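Local structure of pectate lyase (Erwinia chrysanthemi, 1RU4) at residues Met36-Ala41 and Ile70-Ser75; Gln253-His258 and Asn301-Gln306; Ala351-Asp356 and Pro362-Phe367. The protein probably cleaves pectate, the polygalacturonate backbone of plant pectin, by eliminative (lyase) chemistry. One frame throughout, in Å; residues are numbered along the deposited sequence.

Overall arrangement
The three contacts are spread over a right-handed parallel beta-helix and come in series along the chain. Contact 1 lies first, where helix 38-44 meets strand 70-72, an outermost strand of a five-strand parallel sheet. Contact 2 follows about 41 Å away, centre to centre. It joins two loops, one leading to strand 259-261 and one to strand 308-316. Contact 3 comes last, after strand 325-328. Its centre is about 34 Å from that of contact 1 and about 35 Å from that of contact 2. No two contacts touch. They sample an early part of the beta-helix, the loops on later turns, and the C-terminal chain that runs back along its outside.

Contact 1 (Met36-Ala41 and Ile70-Ser75); sequences MSFSAA and ITFNKS
Helix 38-44, an early element of the parallel beta-helix, meets the first strand of a five-strand parallel sheet here, and Phe38 makes the contact. Its CG lies anti to the backbone N (chi1 -175°), which carries the ring from the first turn of the helix out to Ile70 and Phe72. Phe38 CZ lies 4.0 Å from Phe72 CZ. Phe72 CZ sits at the edge of the Phe38 ring, near its plane. The two side chains cross at about a right angle. Ile70 brings two branches to the same ring atom: its CD1 and its CG2 each lie 4.2 Å from Phe38 CE2. All of this is apolar, and no hydrogen bond joins the segments. Ser37 holds the N-cap position, and its OG shares a hydrogen bond of 3.1 Å with Ser39 OG. Other aromatic rings continue the cluster. Phe94 meets Phe38 edge-to-face, and Trp117 and Phe119 meet Phe72 in the same way. From the loop after the strand, Lys74 NZ reaches back to the helix and bonds to Met42 O and Val45 O. Such apolar packing of a short N-terminal helix beside the first coils is consistent with the capped end of a right-handed parallel beta-helix.

Contact 2 (Gln253-His258 and Asn301-Gln306); sequences QAVGNH and NVQSGQ
Val255 and Gln303 mark the closest backbone approach, with 8.0 Å between Val255 CA and Gln303 CA. Neither segment has regular helix or strand. Residues 303-306 form a type II beta turn, closed by Gln306 N to Gln303 O at 3.0 Å. Gly305 is its third residue; at phi 102° a CB would crowd Ser304 O. On the other side Asn257 is the centre of an inverse gamma turn, with a weak bond from His258 N to Gly256 O. These are loops on later turns of the parallel beta-helix, leading into strands 259-261 and 308-316. Between them runs the loop of Asn278 and Ala279, and Ala279 makes backbone hydrogen bonds to both Ala254 and Gln303. The side chains then meet at the surface. The two methyls of Val255 part to different glutamines. Its CG1 lies against the Gln306 amide, 3.9 Å from CD, while CG2 is 4.0 Å from Gln303 OE1. The Gln303 chain is extended and crosses Val255 at about a right angle. Gln306 is instead bent at chi2 (-67°), which folds its amide back toward Val255 and Asn257. Gln306 OE1 accepts a hydrogen bond from Gly281 N, which helps fix the amide.

Contact 3 (Ala351-Asp356 and Pro362-Phe367); sequences ATVSRD and PETSLF
Pro362 packs against the carbonyls of Val353 and Ser354 and the aliphatic part of Arg355, and this is the close part of the contact. The chains come nearest at this end, with Arg355 CA 5.0 Å from Pro362 CA. Pro362 CB lies 3.4 Å from Ser354 O, and Pro362 CG is 3.4 Å from Val353 O. Ser354 O lies against one face of the ring, while Val353 O is at its CG rim. The modelled position of Val353 CG2 against the proline is doubtful. At the other end, Leu366 CD2 lies 3.6 Å from Ala351 N and 3.9 Å from Ala351 CB. Leu366 CG is anti to its own N (chi1 -179°), which carries this methyl across to Ala351. Trp226 touches both residues from the beta-helix. Thr364 OG1 accepts from Leu366 N at 3.3 Å, an ST turn that shapes the chain before Leu366. Toward the beta-helix, the Arg355 guanidinium group bonds to Gly359 O and Gly200 O and makes a salt bridge with Asp169. Arg202 bonds to Val353 O.

The solvent side is looser. Ser354 is exposed and directs its CB away from 362-367. Its OG donates to Arg355 O at 3.0 Å, in the carbonyl plane and on a lone pair. The arrangement is that of a C-terminal chain folded on itself and laid along the outer face of a parallel beta-helix.

Contact 1 (Met36-Ala41 and Ile70-Ser75)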
ATOM      1  N   MET A  36      11.470 -14.277 -24.808  1.00 15.21           N
ATOM      2  CA  MET A  36      10.985 -13.203 -25.664  1.00 14.80           C
ATOM      3  C   MET A  36      11.011 -11.898 -24.867  1.00 13.33           C
ATOM      4  O   MET A  36      11.236 -11.910 -23.652  1.00 12.39           O
ATOM      5  CB  MET A  36       9.569 -13.517 -26.166  1.00 17.24           C
ATOM      6  CG  MET A  36       8.494 -13.555 -25.088  1.00 16.38           C
ATOM      7  SD  MET A  36       7.043 -14.529 -25.570  1.00 16.48           S
ATOM      8  CE  MET A  36       6.403 -13.577 -26.908  1.00 17.85           C
ATOM      9  N   SER A  37      10.823 -10.774 -25.552  1.00 12.19           N
ATOM     10  CA  SER A  37      10.811  -9.475 -24.884  1.00 11.56           C
ATOM     11  C   SER A  37       9.488  -9.269 -24.153  1.00 11.10           C
ATOM     12  O   SER A  37       8.495  -9.941 -24.447  1.00 11.65           O
ATOM     13  CB  SER A  37      11.022  -8.346 -25.896  1.00 11.43           C
ATOM     14  OG  SER A  37       9.937  -8.261 -26.804  1.00 11.98           O
ATOM     15  N   PHE A  38       9.474  -8.331 -23.210  1.00 10.71           N
ATOM     16  CA  PHE A  38       8.256  -8.032 -22.467  1.00 10.35           C
ATOM     17  C   PHE A  38       7.160  -7.540 -23.406  1.00 10.76           C
ATOM     18  O   PHE A  38       6.006  -7.948 -23.283  1.00  8.97           O
ATOM     19  CB  PHE A  38       8.520  -6.991 -21.372  1.00 10.90           C
ATOM     20  CG  PHE A  38       7.331  -6.734 -20.481  1.00  9.95           C
ATOM     21  CD1 PHE A  38       6.851  -7.730 -19.636  1.00 10.07           C
ATOM     22  CD2 PHE A  38       6.682  -5.503 -20.500  1.00 10.60           C
ATOM     23  CE1 PHE A  38       5.740  -7.505 -18.821  1.00 10.35           C
ATOM     24  CE2 PHE A  38       5.570  -5.268 -19.689  1.00 10.81           C
ATOM     25  CZ  PHE A  38       5.100  -6.273 -18.848  1.00 11.43           C
ATOM     26  N   SER A  39       7.531  -6.682 -24.356  1.00 10.72           N
ATOM     27  CA  SER A  39       6.574  -6.147 -25.322  1.00 11.41           C
ATOM     28  C   SER A  39       5.958  -7.235 -26.206  1.00 10.12           C
ATOM     29  O   SER A  39       4.762  -7.203 -26.490  1.00 10.56           O
ATOM     30  CB  SER A  39       7.223  -5.062 -26.189  1.00 12.69           C
ATOM     31  OG  SER A  39       8.342  -5.561 -26.899  1.00 17.09           O
ATOM     32  N   ALA A  40       6.773  -8.205 -26.621  1.00 11.22           N
ATOM     33  CA  ALA A  40       6.288  -9.307 -27.451  1.00 10.33           C
ATOM     34  C   ALA A  40       5.285 -10.161 -26.678  1.00 10.48           C
ATOM     35  O   ALA A  40       4.247 -10.556 -27.215  1.00  9.74           O
ATOM     36  CB  ALA A  40       7.454 -10.162 -27.934  1.00 11.83           C
ATOM     37  N   ALA A  41       5.589 -10.422 -25.409  1.00  7.79           N
ATOM     38  CA  ALA A  41       4.698 -11.203 -24.553  1.00  7.98           C
ATOM     39  C   ALA A  41       3.379 -10.471 -24.332  1.00  7.88           C
ATOM     40  O   ALA A  41       2.309 -11.078 -24.367  1.00  8.54           O
ATOM     41  CB  ALA A  41       5.370 -11.497 -23.226  1.00  8.21           C
ATOM     42  N   ILE A  70       4.439   2.300 -19.805  1.00  6.32           N
ATOM     43  CA  ILE A  70       3.947   1.060 -20.398  1.00  5.82           C
ATOM     44  C   ILE A  70       2.455   1.002 -20.076  1.00  6.60           C
ATOM     45  O   ILE A  70       2.065   1.045 -18.905  1.00  5.75           O
ATOM     46  CB  ILE A  70       4.639  -0.194 -19.819  1.00  6.68           C
ATOM     47  CG1 ILE A  70       6.135  -0.168 -20.140  1.00  7.47           C
ATOM     48  CG2 ILE A  70       4.001  -1.461 -20.401  1.00  6.74           C
ATOM     49  CD1 ILE A  70       6.910  -1.336 -19.546  1.00  8.63           C
ATOM     50  N   THR A  71       1.627   0.944 -21.114  1.00  6.69           N
ATOM     51  CA  THR A  71       0.178   0.901 -20.940  1.00  7.54           C
ATOM     52  C   THR A  71      -0.369  -0.524 -20.982  1.00  8.32           C
ATOM     53  O   THR A  71      -0.071  -1.294 -21.897  1.00  9.22           O
ATOM     54  CB  THR A  71      -0.545   1.752 -22.010  1.00  7.77           C
ATOM     55  OG1 THR A  71      -0.177   3.129 -21.857  1.00 10.33           O
ATOM     56  CG2 THR A  71      -2.062   1.625 -21.874  1.00 10.49           C
ATOM     57  N   PHE A  72      -1.164  -0.862 -19.972  1.00  7.80           N
ATOM     58  CA  PHE A  72      -1.822  -2.160 -19.887  1.00  7.20           C
ATOM     59  C   PHE A  72      -3.300  -1.949 -20.210  1.00  8.25           C
ATOM     60  O   PHE A  72      -4.116  -1.721 -19.314  1.00  7.58           O
ATOM     61  CB  PHE A  72      -1.652  -2.749 -18.481  1.00  8.42           C
ATOM     62  CG  PHE A  72      -0.223  -3.049 -18.116  1.00  9.15           C
ATOM     63  CD1 PHE A  72       0.656  -2.021 -17.781  1.00  6.96           C
ATOM     64  CD2 PHE A  72       0.251  -4.357 -18.124  1.00  7.22           C
ATOM     65  CE1 PHE A  72       1.985  -2.295 -17.464  1.00  7.76           C
ATOM     66  CE2 PHE A  72       1.581  -4.640 -17.807  1.00  8.71           C
ATOM     67  CZ  PHE A  72       2.448  -3.606 -17.477  1.00  7.59           C
ATOM     68  N   ASN A  73      -3.634  -1.990 -21.498  1.00  8.73           N
ATOM     69  CA  ASN A  73      -5.004  -1.729 -21.934  1.00  9.20           C
ATOM     70  C   ASN A  73      -5.818  -2.978 -22.247  1.00  8.52           C
ATOM     71  O   ASN A  73      -7.046  -2.922 -22.300  1.00  9.07           O
ATOM     72  CB  ASN A  73      -5.019  -0.776 -23.132  1.00 10.91           C
ATOM     73  CG  ASN A  73      -4.380  -1.376 -24.362  1.00 14.70           C
ATOM     74  OD1 ASN A  73      -3.257  -1.874 -24.312  1.00 13.44           O
ATOM     75  ND2 ASN A  73      -5.100  -1.337 -25.481  1.00 18.21           N
ATOM     76  N   LYS A  74      -5.137  -4.097 -22.481  1.00  9.04           N
ATOM     77  CA  LYS A  74      -5.826  -5.366 -22.703  1.00  9.04           C
ATOM     78  C   LYS A  74      -6.490  -5.799 -21.398  1.00 10.49           C
ATOM     79  O   LYS A  74      -6.140  -5.306 -20.323  1.00  9.79           O
ATOM     80  CB  LYS A  74      -4.843  -6.432 -23.194  1.00 11.34           C
ATOM     81  CG  LYS A  74      -4.322  -6.157 -24.595  1.00 13.80           C
ATOM     82  CD  LYS A  74      -3.203  -7.104 -25.002  1.00 15.05           C
ATOM     83  CE  LYS A  74      -3.677  -8.536 -25.143  1.00 13.22           C
ATOM     84  NZ  LYS A  74      -2.619  -9.368 -25.783  1.00 11.44           N
ATOM     85  N   SER A  75      -7.474  -6.686 -21.494  1.00  9.76           N
ATOM     86  CA  SER A  75      -8.188  -7.138 -20.306  1.00  9.68           C
ATOM     87  C   SER A  75      -8.260  -8.650 -20.173  1.00  9.95           C
ATOM     88  O   SER A  75      -8.352  -9.375 -21.168  1.00 10.97           O
ATOM     89  CB  SER A  75      -9.615  -6.577 -20.283  1.00  9.65           C
ATOM     90  OG  SER A  75      -9.628  -5.170 -20.117  1.00  8.30           O
TER

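Contact 2 (Gln253-His258 and Asn301-Gln306)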
ATOM      1  N   GLN A 253     -13.871  17.489   2.570  1.00  8.57           N
ATOM      2  CA  GLN A 253     -15.234  17.330   3.070  1.00 10.21           C
ATOM      3  C   GLN A 253     -16.075  16.301   2.311  1.00  7.84           C
ATOM      4  O   GLN A 253     -17.305  16.346   2.342  1.00  9.96           O
ATOM      5  CB  GLN A 253     -15.949  18.688   3.136  1.00 12.40           C
ATOM      6  CG  GLN A 253     -15.340  19.643   4.155  1.00 17.37           C
ATOM      7  CD  GLN A 253     -16.030  20.993   4.192  1.00 22.02           C
ATOM      8  OE1 GLN A 253     -15.787  21.853   3.345  1.00 26.52           O
ATOM      9  NE2 GLN A 253     -16.889  21.191   5.187  1.00 23.88           N
ATOM     10  N   ALA A 254     -15.406  15.374   1.629  1.00  8.02           N
ATOM     11  CA  ALA A 254     -16.096  14.262   0.989  1.00  7.08           C
ATOM     12  C   ALA A 254     -16.527  13.304   2.099  1.00  6.63           C
ATOM     13  O   ALA A 254     -15.835  13.166   3.111  1.00  7.16           O
ATOM     14  CB  ALA A 254     -15.163  13.550   0.009  1.00  7.96           C
ATOM     15  N   VAL A 255     -17.685  12.674   1.930  1.00  7.20           N
ATOM     16  CA  VAL A 255     -18.189  11.723   2.917  1.00  6.90           C
ATOM     17  C   VAL A 255     -17.685  10.319   2.579  1.00  7.42           C
ATOM     18  O   VAL A 255     -18.235   9.643   1.709  1.00  8.84           O
ATOM     19  CB  VAL A 255     -19.739  11.745   2.979  1.00  8.97           C
ATOM     20  CG1 VAL A 255     -20.244  10.756   4.022  1.00  9.53           C
ATOM     21  CG2 VAL A 255     -20.228  13.149   3.306  1.00 10.04           C
ATOM     22  N   GLY A 256     -16.609   9.906   3.246  1.00  6.07           N
ATOM     23  CA  GLY A 256     -16.020   8.605   2.976  1.00  6.08           C
ATOM     24  C   GLY A 256     -16.015   7.702   4.193  1.00  5.72           C
ATOM     25  O   GLY A 256     -15.199   7.879   5.098  1.00  7.00           O
ATOM     26  N   ASN A 257     -16.921   6.731   4.211  1.00  6.25           N
ATOM     27  CA  ASN A 257     -17.054   5.822   5.344  1.00  6.30           C
ATOM     28  C   ASN A 257     -16.063   4.669   5.251  1.00  7.29           C
ATOM     29  O   ASN A 257     -16.440   3.512   5.065  1.00  6.71           O
ATOM     30  CB  ASN A 257     -18.489   5.299   5.433  1.00  6.96           C
ATOM     31  CG  ASN A 257     -19.497   6.409   5.662  1.00  9.17           C
ATOM     32  OD1 ASN A 257     -19.366   7.204   6.599  1.00 10.30           O
ATOM     33  ND2 ASN A 257     -20.506   6.473   4.804  1.00  8.58           N
ATOM     34  N   HIS A 258     -14.787   5.001   5.407  1.00  6.16           N
ATOM     35  CA  HIS A 258     -13.709   4.026   5.293  1.00  6.04           C
ATOM     36  C   HIS A 258     -13.578   3.133   6.517  1.00  5.46           C
ATOM     37  O   HIS A 258     -14.123   3.432   7.583  1.00  6.79           O
ATOM     38  CB  HIS A 258     -12.398   4.757   5.022  1.00  6.06           C
ATOM     39  CG  HIS A 258     -12.472   5.682   3.851  1.00  5.79           C
ATOM     40  ND1 HIS A 258     -12.162   7.023   3.935  1.00 10.13           N
ATOM     41  CD2 HIS A 258     -12.872   5.468   2.576  1.00  5.18           C
ATOM     42  CE1 HIS A 258     -12.373   7.594   2.763  1.00  5.82           C
ATOM     43  NE2 HIS A 258     -12.802   6.673   1.920  1.00  9.29           N
ATOM     44  N   ASN A 301     -14.835  18.927  12.020  1.00  6.46           N
ATOM     45  CA  ASN A 301     -16.270  18.697  11.865  1.00  7.03           C
ATOM     46  C   ASN A 301     -16.606  17.571  10.893  1.00  6.87           C
ATOM     47  O   ASN A 301     -15.835  17.264   9.977  1.00  8.50           O
ATOM     48  CB  ASN A 301     -16.974  19.971  11.377  1.00  7.21           C
ATOM     49  CG  ASN A 301     -16.960  21.088  12.401  1.00  8.87           C
ATOM     50  OD1 ASN A 301     -16.668  20.875  13.577  1.00 12.22           O
ATOM     51  ND2 ASN A 301     -17.291  22.293  11.954  1.00 12.48           N
ATOM     52  N   VAL A 302     -17.764  16.952  11.116  1.00  7.25           N
ATOM     53  CA  VAL A 302     -18.323  15.967  10.197  1.00  7.70           C
ATOM     54  C   VAL A 302     -19.744  16.426   9.886  1.00  8.09           C
ATOM     55  O   VAL A 302     -20.287  17.291  10.579  1.00  8.29           O
ATOM     56  CB  VAL A 302     -18.380  14.539  10.807  1.00  8.56           C
ATOM     57  CG1 VAL A 302     -16.979  14.045  11.133  1.00  8.83           C
ATOM     58  CG2 VAL A 302     -19.265  14.511  12.045  1.00  9.09           C
ATOM     59  N   GLN A 303     -20.339  15.862   8.843  1.00  8.60           N
ATOM     60  CA  GLN A 303     -21.704  16.206   8.466  1.00  9.11           C
ATOM     61  C   GLN A 303     -22.683  15.608   9.474  1.00  9.21           C
ATOM     62  O   GLN A 303     -22.432  14.538  10.030  1.00  9.67           O
ATOM     63  CB  GLN A 303     -22.002  15.681   7.060  1.00 10.87           C
ATOM     64  CG  GLN A 303     -23.374  16.050   6.527  1.00 15.85           C
ATOM     65  CD  GLN A 303     -23.587  15.563   5.112  1.00 19.29           C
ATOM     66  OE1 GLN A 303     -23.729  14.362   4.869  1.00 22.12           O
ATOM     67  NE2 GLN A 303     -23.604  16.492   4.164  1.00 22.22           N
ATOM     68  N   SER A 304     -23.778  16.316   9.739  1.00  8.57           N
ATOM     69  CA  SER A 304     -24.783  15.812  10.671  1.00  7.28           C
ATOM     70  C   SER A 304     -25.255  14.442  10.187  1.00  8.15           C
ATOM     71  O   SER A 304     -25.512  14.248   8.995  1.00  9.53           O
ATOM     72  CB  SER A 304     -25.968  16.775  10.771  1.00  9.63           C
ATOM     73  OG  SER A 304     -26.826  16.401  11.836  1.00  9.02           O
ATOM     74  N   GLY A 305     -25.323  13.489  11.113  1.00  8.12           N
ATOM     75  CA  GLY A 305     -25.708  12.133  10.764  1.00  8.47           C
ATOM     76  C   GLY A 305     -24.513  11.201  10.680  1.00  9.46           C
ATOM     77  O   GLY A 305     -24.673   9.982  10.599  1.00 11.67           O
ATOM     78  N   GLN A 306     -23.314  11.777  10.688  1.00  8.28           N
ATOM     79  CA  GLN A 306     -22.077  10.999  10.617  1.00  8.01           C
ATOM     80  C   GLN A 306     -21.409  10.909  11.981  1.00  8.15           C
ATOM     81  O   GLN A 306     -21.439  11.862  12.765  1.00  9.40           O
ATOM     82  CB  GLN A 306     -21.106  11.629   9.616  1.00  6.85           C
ATOM     83  CG  GLN A 306     -21.614  11.695   8.178  1.00  8.03           C
ATOM     84  CD  GLN A 306     -21.770  10.329   7.531  1.00  8.07           C
ATOM     85  OE1 GLN A 306     -20.899   9.465   7.652  1.00  8.07           O
ATOM     86  NE2 GLN A 306     -22.875  10.135   6.816  1.00  9.25           N
TER

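Contact 3 (Ala351-Asp356 and Pro362-Phe367)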
ATOM      1  N   ALA A 351      10.557  -2.669  11.300  1.00  4.42           N
ATOM      2  CA  ALA A 351       9.405  -2.449  10.423  1.00  4.16           C
ATOM      3  C   ALA A 351       9.645  -2.778   8.952  1.00  5.35           C
ATOM      4  O   ALA A 351       8.710  -3.144   8.235  1.00  5.01           O
ATOM      5  CB  ALA A 351       8.900  -1.015  10.565  1.00  5.55           C
ATOM      6  N   THR A 352      10.892  -2.662   8.507  1.00  5.53           N
ATOM      7  CA  THR A 352      11.222  -2.894   7.103  1.00  5.15           C
ATOM      8  C   THR A 352      12.019  -4.167   6.838  1.00  5.18           C
ATOM      9  O   THR A 352      12.653  -4.305   5.787  1.00  6.75           O
ATOM     10  CB  THR A 352      11.968  -1.692   6.497  1.00  4.88           C
ATOM     11  OG1 THR A 352      13.080  -1.350   7.329  1.00  4.08           O
ATOM     12  CG2 THR A 352      11.043  -0.492   6.373  1.00  5.50           C
ATOM     13  N   VAL A 353      11.989  -5.098   7.788  1.00  4.69           N
ATOM     14  CA  VAL A 353      12.630  -6.390   7.579  1.00  6.13           C
ATOM     15  C   VAL A 353      11.943  -7.075   6.395  1.00  5.83           C
ATOM     16  O   VAL A 353      10.772  -6.812   6.104  1.00  4.80           O
ATOM     17  CB  VAL A 353      12.577  -7.280   8.847  1.00  7.10           C
ATOM     18  CG1 VAL A 353      13.573  -6.785   9.884  1.00  7.99           C
ATOM     19  CG2 VAL A 353      11.210  -7.263   9.441  1.00 12.95           C
ATOM     20  N   SER A 354      12.686  -7.921   5.691  1.00  5.20           N
ATOM     21  CA  SER A 354      12.187  -8.556   4.475  1.00  5.98           C
ATOM     22  C   SER A 354      10.945  -9.425   4.654  1.00  5.10           C
ATOM     23  O   SER A 354      10.834 -10.193   5.609  1.00  6.11           O
ATOM     24  CB  SER A 354      13.301  -9.388   3.832  1.00  8.46           C
ATOM     25  OG  SER A 354      12.891  -9.938   2.589  1.00 14.88           O
ATOM     26  N   ARG A 355      10.016  -9.294   3.709  1.00  5.39           N
ATOM     27  CA  ARG A 355       8.845 -10.163   3.638  1.00  4.37           C
ATOM     28  C   ARG A 355       9.326 -11.543   3.201  1.00  6.70           C
ATOM     29  O   ARG A 355      10.449 -11.687   2.707  1.00  6.22           O
ATOM     30  CB  ARG A 355       7.877  -9.660   2.561  1.00  4.40           C
ATOM     31  CG  ARG A 355       7.223  -8.319   2.831  1.00  4.97           C
ATOM     32  CD  ARG A 355       6.473  -7.845   1.596  1.00  3.74           C
ATOM     33  NE  ARG A 355       5.744  -6.598   1.825  1.00  3.70           N
ATOM     34  CZ  ARG A 355       4.540  -6.526   2.383  1.00  2.71           C
ATOM     35  NH1 ARG A 355       3.917  -7.630   2.779  1.00  2.78           N
ATOM     36  NH2 ARG A 355       3.952  -5.348   2.542  1.00  4.15           N
ATOM     37  N   ASP A 356       8.480 -12.555   3.384  1.00  5.68           N
ATOM     38  CA  ASP A 356       8.753 -13.877   2.819  1.00  5.96           C
ATOM     39  C   ASP A 356       8.739 -13.672   1.305  1.00  5.24           C
ATOM     40  O   ASP A 356       8.181 -12.682   0.817  1.00  6.79           O
ATOM     41  CB  ASP A 356       7.638 -14.869   3.169  1.00  7.46           C
ATOM     42  CG  ASP A 356       7.623 -15.267   4.634  1.00  8.55           C
ATOM     43  OD1 ASP A 356       6.824 -16.164   4.974  1.00  8.72           O
ATOM     44  OD2 ASP A 356       8.391 -14.704   5.444  1.00 10.15           O
ATOM     45  N   PRO A 362       6.940  -9.903   7.607  1.00  6.16           N
ATOM     46  CA  PRO A 362       7.852 -10.557   8.547  1.00  6.95           C
ATOM     47  C   PRO A 362       7.239 -10.599   9.940  1.00  7.97           C
ATOM     48  O   PRO A 362       6.510  -9.688  10.343  1.00  7.36           O
ATOM     49  CB  PRO A 362       9.083  -9.658   8.498  1.00  7.19           C
ATOM     50  CG  PRO A 362       8.498  -8.311   8.214  1.00  6.31           C
ATOM     51  CD  PRO A 362       7.486  -8.615   7.147  1.00  7.04           C
ATOM     52  N   GLU A 363       7.499 -11.690  10.649  1.00  9.51           N
ATOM     53  CA  GLU A 363       7.003 -11.858  12.004  1.00 10.10           C
ATOM     54  C   GLU A 363       8.091 -11.372  12.956  1.00  8.89           C
ATOM     55  O   GLU A 363       9.114 -12.035  13.131  1.00 10.48           O
ATOM     56  CB  GLU A 363       6.685 -13.335  12.247  1.00 13.25           C
ATOM     57  CG  GLU A 363       5.908 -13.626  13.510  1.00 19.56           C
ATOM     58  CD  GLU A 363       5.447 -15.069  13.569  1.00 22.78           C
ATOM     59  OE1 GLU A 363       6.271 -15.947  13.904  1.00 26.42           O
ATOM     60  OE2 GLU A 363       4.262 -15.326  13.266  1.00 24.87           O
ATOM     61  N   THR A 364       7.898 -10.180  13.515  1.00  7.48           N
ATOM     62  CA  THR A 364       8.870  -9.601  14.441  1.00  7.32           C
ATOM     63  C   THR A 364       8.188  -9.251  15.759  1.00  6.45           C
ATOM     64  O   THR A 364       6.976  -9.403  15.899  1.00  8.47           O
ATOM     65  CB  THR A 364       9.517  -8.314  13.873  1.00  6.78           C
ATOM     66  OG1 THR A 364       8.597  -7.220  13.978  1.00  8.87           O
ATOM     67  CG2 THR A 364       9.900  -8.500  12.415  1.00  7.40           C
ATOM     68  N   SER A 365       8.972  -8.761  16.714  1.00  7.14           N
ATOM     69  CA  SER A 365       8.448  -8.389  18.023  1.00  6.10           C
ATOM     70  C   SER A 365       7.951  -6.947  18.107  1.00  5.80           C
ATOM     71  O   SER A 365       7.419  -6.535  19.140  1.00  6.56           O
ATOM     72  CB  SER A 365       9.513  -8.622  19.094  1.00  8.29           C
ATOM     73  OG  SER A 365       9.812 -10.001  19.218  1.00 13.89           O
ATOM     74  N   LEU A 366       8.116  -6.185  17.026  1.00  5.39           N
ATOM     75  CA  LEU A 366       7.732  -4.774  17.013  1.00  3.90           C
ATOM     76  C   LEU A 366       6.230  -4.555  17.195  1.00  5.20           C
ATOM     77  O   LEU A 366       5.417  -4.983  16.373  1.00  4.93           O
ATOM     78  CB  LEU A 366       8.227  -4.092  15.729  1.00  5.26           C
ATOM     79  CG  LEU A 366       7.940  -2.595  15.556  1.00  3.84           C
ATOM     80  CD1 LEU A 366       8.496  -1.800  16.731  1.00  5.61           C
ATOM     81  CD2 LEU A 366       8.544  -2.106  14.244  1.00  5.62           C
ATOM     82  N   PHE A 367       5.888  -3.878  18.288  1.00  3.87           N
ATOM     83  CA  PHE A 367       4.503  -3.580  18.658  1.00  4.83           C
ATOM     84  C   PHE A 367       3.693  -4.796  19.093  1.00  5.74           C
ATOM     85  O   PHE A 367       2.480  -4.706  19.261  1.00  5.68           O
ATOM     86  CB  PHE A 367       3.771  -2.822  17.541  1.00  4.66           C
ATOM     87  CG  PHE A 367       4.404  -1.503  17.188  1.00  3.61           C
ATOM     88  CD1 PHE A 367       4.709  -1.201  15.867  1.00  4.27           C
ATOM     89  CD2 PHE A 367       4.724  -0.578  18.178  1.00  4.48           C
ATOM     90  CE1 PHE A 367       5.330  -0.000  15.535  1.00  4.23           C
ATOM     91  CE2 PHE A 367       5.348   0.629  17.853  1.00  5.70           C
ATOM     92  CZ  PHE A 367       5.651   0.914  16.528  1.00  3.44           C
TER